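Local coordinates for tRNA (adenine(58)-N(1))-methyltransferase catalytic subunit TRM61 C-terminal domain-containing protein (Thermoplasma acidophilum, PDB 1YB2) that probably transfers a methyl group from S-adenosyl-L-methionine to an adenine of tRNA, with its exact function not yet established, at residues A[41-46]-A[58-63]; A[146-151]-A[164-169]; A[222-227]-A[261-266]. All blocks are in the same frame, centred on the assembly; numbering follows the deposited sequence.

Contact 1: residues A[41-46]-A[58-63]; sequences STNSIL and RVIEPG
N43 and I60 face each other with their CA atoms 7.7 Å apart, the nearest CA pair between two segments of which 58-63 has no regular helix or strand and 41-46 becomes strand only from S44 onward. The gap is bridged by the carboxamide of N43. Its ND2 donates to the carbonyl oxygen of R58 at 3.2 Å, moderately bent at the hydrogen (149°). The donor sits close to the line of that C=O bond, and the acceptor is tilted 20° out of the N43 amide plane. The other end of the amide works through water: OD1 accepts from a bound water that lies a short 2.5 Å away, and the same water takes the backbone N-H of I60 at 3.0 Å. One asparagine thus serves the C=O and the N-H that flank V59, whose own side chain starts off away from N43. Both polar ends of the amide of this buried residue are engaged, which should fix its rotation. The first torsion of N43, -76°, sets CG anti to the carbonyl carbon and directs the amide across to 58-63. Next to the polar link, I60 contributes CG1, which packs at 3.7 Å from OD1 of N43; the rest of that buried side chain meets F38, L54 and Y273. R58 takes part through its backbone, while its side chain lies against M271 and Y273. N43 itself has left-handed helical backbone angles, and it shares D39 with S44 as opposite neighbour. This is a G1 beta bulge, here closing the turn between the antiparallel strands 36-39 and 44-46 in the FKBP-like N-terminal domain, with its asparagine tying the turn to the loop that leads into strand 65-68.

Contact 2: residues A[146-151]-A[164-169]; sequences DNLKKA and VRTSRS
L148 is the residue that brings helix 145-156 onto strand 164-167: it supplies 79 of the 144 Å² buried here, and its CA stands 7.3 Å from that of R168. Packing is tight around its forked end. CD1 meets the methyl CG2 of T166 at 4.0 Å, and CD2 lies 3.9 Å from CB of R168, so the two branches are shared between two residues of 164-169. CD2 also lies 4.0 Å from CB of T166, so this branch touches both residues. With CG anti to the backbone N (chi1 -179°), the leucine extends from the helix toward the strand, and both neighbours meet it at a slant. All these contacts are apolar.

The strand side is more open, since T166 and R168 are both exposed. R168 gives L148 the carbon part of its chain, CB and CG; the bends at chi2 and chi3 (both -62°) then carry the guanidinium group away from the leucine, and its NH1 is hydrogen-bonded to the carbonyl oxygen of R143. S167 starts off away from the helix, and its OG is hydrogen-bonded to OG of S169 at 2.9 Å.

Around this patch L148 also rests on V140 and on E142, predicted to bind S-adenosyl-L-methionine, while T166 touches M152 one turn further along the helix. Strand 137-141, helix 145-156 and strand 164-167 form a beta-alpha-beta unit, in which strand 164-167 is outermost in its sheet within the chain and runs parallel to strand 137-141, with the helix covering one face of the pair.

Contact 3: residues A[222-227]-A[261-266]; sequences LSLSAS and FITFAI
L224 meets T263 and A265, and the three are all buried and account for nearly all of the 99 Å² covered by this contact. L224 contributes 52 Å², A265 28 Å² and T263 18 Å². T263 and A265 are two apart in strand 258-267, so they present their side chains on the same face, and the leucine sets its end across both. CD1 does most of the touching: it lies 3.9 Å from CB of A265 and 4.0 Å from CG2 of T263. The second branch, CD2, comes within 4.1 Å of the same alanine CB, which is therefore met by both methyls. L224 and A265 are the nearest CA pair, 7.8 Å apart.

With T263 the approach is tip to tip, methyl against methyl. Its CG2 stands anti to the backbone N (chi1 -66° for OG1), which presents the methyl to L224 and leaves the hydroxyl to be hydrogen-bonded with OG1 of T234 on the neighbouring strand. The contact across the segments is thus apolar, with the polar atom of T263 satisfied to one side.

The backbone of L224 is secured at its carbonyl oxygen, which accepts from S227 twice, from OG at 2.6 Å and from N at 3.0 Å. L224 also touches F209 and H231, so it spans three adjacent strands. Of these, 258-267 is inserted between 205-211 and the edge strand 229-242 and runs antiparallel to both, which gives the strand order 3-2-1-4-5-7-6 of the class I, Rossmann-like methyltransferase fold; L224 packs on this part of the sheet.

How the contacts relate
Contacts 2 and 3 belong to the same seven-stranded sheet, at its outermost parallel strand and in its antiparallel part, with centres about 25 Å apart. Both rest on one leucine spreading its methyls over strand side chains, but contact 3 is wholly buried, whereas contact 2 is only partly so and uses the carbon chain of an exposed arginine. Contact 1 lies at the other sheet, joining the turn before strand 44-46 to a loop, with its centre about 40 Å from that of contact 2 on the opposite side of the chain's centre. Though buried, it is polar, relying on an amide and a water. The nearest atoms of contacts 1 and 3 are about 5 Å apart, without touching.

Contact 1: residues A[41-46]-A[58-63]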
loop_
_atom_site.group_PDB
_atom_site.type_symbol
_atom_site.label_atom_id
_atom_site.label_comp_id
_atom_site.label_asym_id
_atom_site.label_seq_id
_atom_site.Cartn_x
_atom_site.Cartn_y
_atom_site.Cartn_z
ATOM N N SER A 41 -27.625 -13.327 -6.525
ATOM C CA SER A 41 -28.516 -14.186 -7.311
ATOM C C SER A 41 -29.675 -14.691 -6.475
ATOM O O SER A 41 -30.805 -14.774 -6.945
ATOM C CB SER A 41 -27.744 -15.361 -7.886
ATOM O OG SER A 41 -26.913 -14.898 -8.918
ATOM N N THR A 42 -29.384 -14.983 -5.216
ATOM C CA THR A 42 -30.313 -15.647 -4.323
ATOM C C THR A 42 -30.692 -14.739 -3.122
ATOM O O THR A 42 -31.550 -15.088 -2.310
ATOM C CB THR A 42 -29.676 -16.990 -3.872
ATOM O OG1 THR A 42 -30.675 -17.862 -3.335
ATOM C CG2 THR A 42 -28.565 -16.760 -2.852
ATOM N N ASN A 43 -30.050 -13.571 -3.042
ATOM C CA ASN A 43 -30.192 -12.629 -1.911
ATOM C C ASN A 43 -29.952 -13.268 -0.541
ATOM O O ASN A 43 -30.669 -12.997 0.420
ATOM C CB ASN A 43 -31.527 -11.864 -1.968
ATOM C CG ASN A 43 -31.526 -10.750 -3.018
ATOM O OD1 ASN A 43 -30.467 -10.268 -3.448
ATOM N ND2 ASN A 43 -32.714 -10.331 -3.428
ATOM N N SER A 44 -28.920 -14.108 -0.466
ATOM C CA SER A 44 -28.567 -14.811 0.767
ATOM C C SER A 44 -27.487 -14.069 1.553
ATOM O O SER A 44 -26.586 -13.463 0.974
ATOM C CB SER A 44 -28.091 -16.245 0.468
ATOM O OG SER A 44 -26.742 -16.235 -0.001
ATOM N N ILE A 45 -27.586 -14.160 2.876
ATOM C CA ILE A 45 -26.659 -13.534 3.809
ATOM C C ILE A 45 -25.984 -14.625 4.646
ATOM O O ILE A 45 -26.659 -15.352 5.365
ATOM C CB ILE A 45 -27.418 -12.565 4.770
ATOM C CG1 ILE A 45 -28.074 -11.421 3.995
ATOM C CG2 ILE A 45 -26.497 -12.032 5.875
ATOM C CD1 ILE A 45 -29.251 -10.779 4.742
ATOM N N LEU A 46 -24.661 -14.730 4.558
ATOM C CA LEU A 46 -23.908 -15.631 5.428
ATOM C C LEU A 46 -22.939 -14.848 6.321
ATOM O O LEU A 46 -21.952 -14.272 5.836
ATOM C CB LEU A 46 -23.164 -16.686 4.597
ATOM C CG LEU A 46 -22.259 -17.726 5.278
ATOM C CD1 LEU A 46 -23.060 -18.744 6.072
ATOM C CD2 LEU A 46 -21.399 -18.424 4.232
ATOM N N ARG A 58 -36.091 -7.539 -4.616
ATOM C CA ARG A 58 -35.468 -6.294 -5.092
ATOM C C ARG A 58 -33.949 -6.492 -5.238
ATOM O O ARG A 58 -33.374 -7.408 -4.644
ATOM C CB ARG A 58 -35.827 -5.085 -4.201
ATOM C CG ARG A 58 -35.007 -3.811 -4.492
ATOM C CD ARG A 58 -35.790 -2.514 -4.306
ATOM N NE ARG A 58 -36.688 -2.556 -3.153
ATOM C CZ ARG A 58 -37.161 -1.489 -2.513
ATOM N NH1 ARG A 58 -36.809 -0.259 -2.891
ATOM N NH2 ARG A 58 -37.984 -1.654 -1.480
ATOM N N VAL A 59 -33.331 -5.672 -6.082
ATOM C CA VAL A 59 -31.919 -5.809 -6.385
ATOM C C VAL A 59 -31.109 -5.020 -5.355
ATOM O O VAL A 59 -31.288 -3.811 -5.188
ATOM C CB VAL A 59 -31.585 -5.420 -7.873
ATOM C CG1 VAL A 59 -32.367 -4.192 -8.322
ATOM C CG2 VAL A 59 -30.086 -5.227 -8.086
ATOM N N ILE A 60 -30.257 -5.743 -4.640
ATOM C CA ILE A 60 -29.388 -5.161 -3.627
ATOM C C ILE A 60 -28.177 -4.537 -4.318
ATOM O O ILE A 60 -27.628 -5.117 -5.251
ATOM C CB ILE A 60 -28.953 -6.227 -2.585
ATOM C CG1 ILE A 60 -30.172 -6.876 -1.912
ATOM C CG2 ILE A 60 -28.004 -5.653 -1.567
ATOM C CD1 ILE A 60 -31.305 -5.910 -1.489
ATOM N N GLU A 61 -27.783 -3.350 -3.853
ATOM C CA GLU A 61 -26.693 -2.583 -4.456
ATOM C C GLU A 61 -25.613 -2.291 -3.412
ATOM O O GLU A 61 -25.906 -2.258 -2.208
ATOM C CB GLU A 61 -27.225 -1.252 -5.012
ATOM C CG GLU A 61 -28.424 -1.379 -5.978
ATOM C CD GLU A 61 -28.042 -1.876 -7.382
ATOM O OE1 GLU A 61 -26.849 -2.178 -7.647
ATOM O OE2 GLU A 61 -28.958 -1.969 -8.236
ATOM N N PRO A 62 -24.366 -2.076 -3.866
ATOM C CA PRO A 62 -23.324 -1.631 -2.931
ATOM C C PRO A 62 -23.784 -0.405 -2.128
ATOM O O PRO A 62 -24.469 0.475 -2.660
ATOM C CB PRO A 62 -22.154 -1.244 -3.850
ATOM C CG PRO A 62 -22.371 -2.066 -5.113
ATOM C CD PRO A 62 -23.865 -2.224 -5.249
ATOM N N GLY A 63 -23.410 -0.351 -0.854
ATOM C CA GLY A 63 -23.832 0.746 0.021
ATOM C C GLY A 63 -25.167 0.494 0.724
ATOM O O GLY A 63 -25.479 1.186 1.687
HETATM O O HOH W 1 -29.937 -8.622 -5.304
#

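Contact 2: residues A[146-151]-A[164-169]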
loop_
_atom_site.group_PDB
_atom_site.type_symbol
_atom_site.label_atom_id
_atom_site.label_comp_id
_atom_site.label_asym_id
_atom_site.label_seq_id
_atom_site.Cartn_x
_atom_site.Cartn_y
_atom_site.Cartn_z
ATOM N N ASP A 146 0.360 27.588 -3.041
ATOM C CA ASP A 146 1.790 27.320 -3.140
ATOM C C ASP A 146 2.081 25.833 -2.936
ATOM O O ASP A 146 2.841 25.244 -3.704
ATOM C CB ASP A 146 2.582 28.177 -2.149
ATOM C CG ASP A 146 2.705 29.639 -2.589
ATOM O OD1 ASP A 146 2.170 30.030 -3.658
ATOM O OD2 ASP A 146 3.357 30.411 -1.853
ATOM N N ASN A 147 1.456 25.237 -1.916
ATOM C CA ASN A 147 1.538 23.803 -1.680
ATOM C C ASN A 147 1.053 23.001 -2.879
ATOM O O ASN A 147 1.650 21.980 -3.218
ATOM C CB ASN A 147 0.753 23.392 -0.424
ATOM C CG ASN A 147 1.404 23.877 0.866
ATOM O OD1 ASN A 147 2.431 24.554 0.844
ATOM N ND2 ASN A 147 0.795 23.546 1.998
ATOM N N LEU A 148 -0.024 23.465 -3.518
ATOM C CA LEU A 148 -0.550 22.810 -4.717
ATOM C C LEU A 148 0.441 22.844 -5.879
ATOM O O LEU A 148 0.735 21.806 -6.467
ATOM C CB LEU A 148 -1.906 23.390 -5.142
ATOM C CG LEU A 148 -2.556 22.744 -6.375
ATOM C CD1 LEU A 148 -2.771 21.230 -6.188
ATOM C CD2 LEU A 148 -3.869 23.426 -6.718
ATOM N N LYS A 149 0.955 24.035 -6.193
ATOM C CA LYS A 149 1.953 24.194 -7.251
ATOM C C LYS A 149 3.196 23.331 -7.015
ATOM O O LYS A 149 3.649 22.627 -7.923
ATOM C CB LYS A 149 2.332 25.671 -7.422
ATOM C CG LYS A 149 3.533 25.885 -8.307
ATOM C CD LYS A 149 3.731 27.346 -8.667
ATOM C CE LYS A 149 5.036 27.528 -9.439
ATOM N NZ LYS A 149 5.201 26.540 -10.555
ATOM N N LYS A 150 3.732 23.383 -5.795
ATOM C CA LYS A 150 4.894 22.582 -5.410
ATOM C C LYS A 150 4.674 21.082 -5.649
ATOM O O LYS A 150 5.535 20.401 -6.220
ATOM C CB LYS A 150 5.250 22.809 -3.935
ATOM C CG LYS A 150 5.953 24.139 -3.627
ATOM C CD LYS A 150 6.883 24.007 -2.394
ATOM C CE LYS A 150 6.140 24.121 -1.049
ATOM N NZ LYS A 150 5.635 22.805 -0.534
ATOM N N ALA A 151 3.515 20.586 -5.224
ATOM C CA ALA A 151 3.187 19.171 -5.353
ATOM C C ALA A 151 3.093 18.779 -6.813
ATOM O O ALA A 151 3.635 17.758 -7.217
ATOM C CB ALA A 151 1.895 18.854 -4.637
ATOM N N VAL A 164 -4.609 14.042 -14.266
ATOM C CA VAL A 164 -4.784 14.763 -13.003
ATOM C C VAL A 164 -5.520 16.084 -13.221
ATOM O O VAL A 164 -5.216 16.834 -14.146
ATOM C CB VAL A 164 -3.436 15.014 -12.269
ATOM C CG1 VAL A 164 -3.667 15.712 -10.940
ATOM C CG2 VAL A 164 -2.688 13.694 -12.035
ATOM N N ARG A 165 -6.498 16.347 -12.353
ATOM C CA ARG A 165 -7.212 17.621 -12.322
ATOM C C ARG A 165 -7.045 18.248 -10.941
ATOM O O ARG A 165 -6.970 17.534 -9.935
ATOM C CB ARG A 165 -8.689 17.411 -12.677
ATOM C CG ARG A 165 -8.882 17.134 -14.176
ATOM C CD ARG A 165 -10.364 16.995 -14.564
ATOM N NE ARG A 165 -11.107 18.263 -14.475
ATOM C CZ ARG A 165 -11.078 19.240 -15.382
ATOM N NH1 ARG A 165 -10.350 19.133 -16.484
ATOM N NH2 ARG A 165 -11.787 20.344 -15.185
ATOM N N THR A 166 -6.931 19.570 -10.891
ATOM C CA THR A 166 -6.750 20.249 -9.612
ATOM C C THR A 166 -7.789 21.336 -9.387
ATOM O O THR A 166 -8.229 22.014 -10.327
ATOM C CB THR A 166 -5.351 20.908 -9.464
ATOM O OG1 THR A 166 -5.229 21.962 -10.415
ATOM C CG2 THR A 166 -4.215 19.888 -9.641
ATOM N N SER A 167 -8.178 21.490 -8.128
ATOM C CA SER A 167 -8.974 22.629 -7.708
ATOM C C SER A 167 -8.279 23.293 -6.537
ATOM O O SER A 167 -8.065 22.677 -5.499
ATOM C CB SER A 167 -10.373 22.199 -7.295
ATOM O OG SER A 167 -11.093 23.341 -6.884
ATOM N N ARG A 168 -7.896 24.546 -6.724
ATOM C CA ARG A 168 -7.321 25.330 -5.654
ATOM C C ARG A 168 -8.501 25.968 -4.930
ATOM O O ARG A 168 -8.978 27.041 -5.308
ATOM C CB ARG A 168 -6.359 26.401 -6.209
ATOM C CG ARG A 168 -5.239 26.844 -5.253
ATOM C CD ARG A 168 -5.765 27.491 -3.966
ATOM N NE ARG A 168 -6.532 28.711 -4.224
ATOM C CZ ARG A 168 -7.483 29.188 -3.419
ATOM N NH1 ARG A 168 -7.786 28.551 -2.296
ATOM N NH2 ARG A 168 -8.140 30.296 -3.742
ATOM N N SER A 169 -8.987 25.277 -3.907
ATOM C CA SER A 169 -10.134 25.733 -3.146
ATOM C C SER A 169 -10.216 24.936 -1.860
ATOM O O SER A 169 -9.562 23.891 -1.721
ATOM C CB SER A 169 -11.433 25.547 -3.949
ATOM O OG SER A 169 -11.718 24.174 -4.147
#

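Contact 3: residues A[222-227]-A[261-266]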
loop_
_atom_site.group_PDB
_atom_site.type_symbol
_atom_site.label_atom_id
_atom_site.label_comp_id
_atom_site.label_asym_id
_atom_site.label_seq_id
_atom_site.Cartn_x
_atom_site.Cartn_y
_atom_site.Cartn_z
ATOM N N LEU A 222 -16.792 10.288 15.309
ATOM C CA LEU A 222 -18.077 10.723 15.857
ATOM C C LEU A 222 -18.913 11.455 14.825
ATOM O O LEU A 222 -20.126 11.368 14.857
ATOM C CB LEU A 222 -17.867 11.607 17.100
ATOM C CG LEU A 222 -17.836 10.939 18.481
ATOM C CD1 LEU A 222 -17.246 9.525 18.446
ATOM C CD2 LEU A 222 -17.068 11.798 19.474
ATOM N N SER A 223 -18.262 12.157 13.902
ATOM C CA SER A 223 -18.977 12.878 12.841
ATOM C C SER A 223 -19.533 11.998 11.698
ATOM O O SER A 223 -20.341 12.474 10.901
ATOM C CB SER A 223 -18.087 13.964 12.233
ATOM O OG SER A 223 -17.113 13.405 11.355
ATOM N N LEU A 224 -19.082 10.750 11.598
ATOM C CA LEU A 224 -19.409 9.885 10.434
ATOM C C LEU A 224 -20.898 9.503 10.167
ATOM O O LEU A 224 -21.406 9.638 9.021
ATOM C CB LEU A 224 -18.528 8.619 10.439
ATOM C CG LEU A 224 -17.033 8.824 10.158
ATOM C CD1 LEU A 224 -16.290 7.491 10.291
ATOM C CD2 LEU A 224 -16.767 9.442 8.796
ATOM N N SER A 225 -21.580 9.008 11.191
ATOM C CA SER A 225 -22.977 8.543 11.032
ATOM C C SER A 225 -23.943 9.594 10.455
ATOM O O SER A 225 -24.744 9.272 9.579
ATOM C CB SER A 225 -23.537 7.998 12.345
ATOM O OG SER A 225 -23.520 9.021 13.322
ATOM N N ALA A 226 -23.869 10.838 10.934
ATOM C CA ALA A 226 -24.741 11.906 10.407
ATOM C C ALA A 226 -24.487 12.245 8.924
ATOM O O ALA A 226 -25.309 12.923 8.284
ATOM C CB ALA A 226 -24.646 13.170 11.271
ATOM N N SER A 227 -23.382 11.755 8.364
ATOM C CA SER A 227 -23.043 12.091 6.983
ATOM C C SER A 227 -23.478 11.044 5.955
ATOM O O SER A 227 -23.300 11.279 4.772
ATOM C CB SER A 227 -21.534 12.341 6.830
ATOM O OG SER A 227 -20.812 11.123 6.955
ATOM N N PHE A 261 -3.044 8.496 12.472
ATOM C CA PHE A 261 -4.331 7.931 12.856
ATOM C C PHE A 261 -5.173 7.865 11.589
ATOM O O PHE A 261 -5.455 8.894 10.972
ATOM C CB PHE A 261 -4.986 8.788 13.934
ATOM C CG PHE A 261 -4.257 8.748 15.262
ATOM C CD1 PHE A 261 -4.716 7.938 16.296
ATOM C CD2 PHE A 261 -3.089 9.479 15.455
ATOM C CE1 PHE A 261 -4.041 7.874 17.510
ATOM C CE2 PHE A 261 -2.405 9.425 16.675
ATOM C CZ PHE A 261 -2.890 8.616 17.701
ATOM N N ILE A 262 -5.521 6.654 11.173
ATOM C CA ILE A 262 -6.146 6.456 9.872
ATOM C C ILE A 262 -7.536 5.866 10.057
ATOM O O ILE A 262 -7.685 4.779 10.622
ATOM C CB ILE A 262 -5.299 5.547 8.971
ATOM C CG1 ILE A 262 -3.852 6.091 8.873
ATOM C CG2 ILE A 262 -5.956 5.407 7.583
ATOM C CD1 ILE A 262 -2.839 5.042 8.347
ATOM N N THR A 263 -8.546 6.600 9.597
ATOM C CA THR A 263 -9.951 6.181 9.698
ATOM C C THR A 263 -10.469 5.774 8.312
ATOM O O THR A 263 -10.287 6.501 7.330
ATOM C CB THR A 263 -10.826 7.326 10.268
ATOM O OG1 THR A 263 -10.449 7.577 11.621
ATOM C CG2 THR A 263 -12.346 6.997 10.205
ATOM N N PHE A 264 -11.085 4.599 8.234
ATOM C CA PHE A 264 -11.764 4.146 7.017
ATOM C C PHE A 264 -13.274 4.141 7.224
ATOM O O PHE A 264 -13.758 3.688 8.261
ATOM C CB PHE A 264 -11.328 2.722 6.649
ATOM C CG PHE A 264 -9.858 2.581 6.407
ATOM C CD1 PHE A 264 -9.014 2.104 7.414
ATOM C CD2 PHE A 264 -9.306 2.946 5.174
ATOM C CE1 PHE A 264 -7.630 1.972 7.198
ATOM C CE2 PHE A 264 -7.917 2.818 4.940
ATOM C CZ PHE A 264 -7.086 2.328 5.950
ATOM N N ALA A 265 -14.009 4.605 6.221
ATOM C CA ALA A 265 -15.471 4.652 6.271
ATOM C C ALA A 265 -16.036 4.285 4.899
ATOM O O ALA A 265 -15.416 4.578 3.860
ATOM C CB ALA A 265 -15.939 6.051 6.698
ATOM N N ILE A 266 -17.189 3.627 4.893
ATOM C CA ILE A 266 -17.893 3.303 3.637
ATOM C C ILE A 266 -19.146 4.169 3.434
ATOM O O ILE A 266 -19.931 4.349 4.358
ATOM C CB ILE A 266 -18.221 1.765 3.557
ATOM C CG1 ILE A 266 -18.825 1.360 2.205
ATOM C CG2 ILE A 266 -19.076 1.286 4.777
ATOM C CD1 ILE A 266 -18.815 -0.159 1.982
#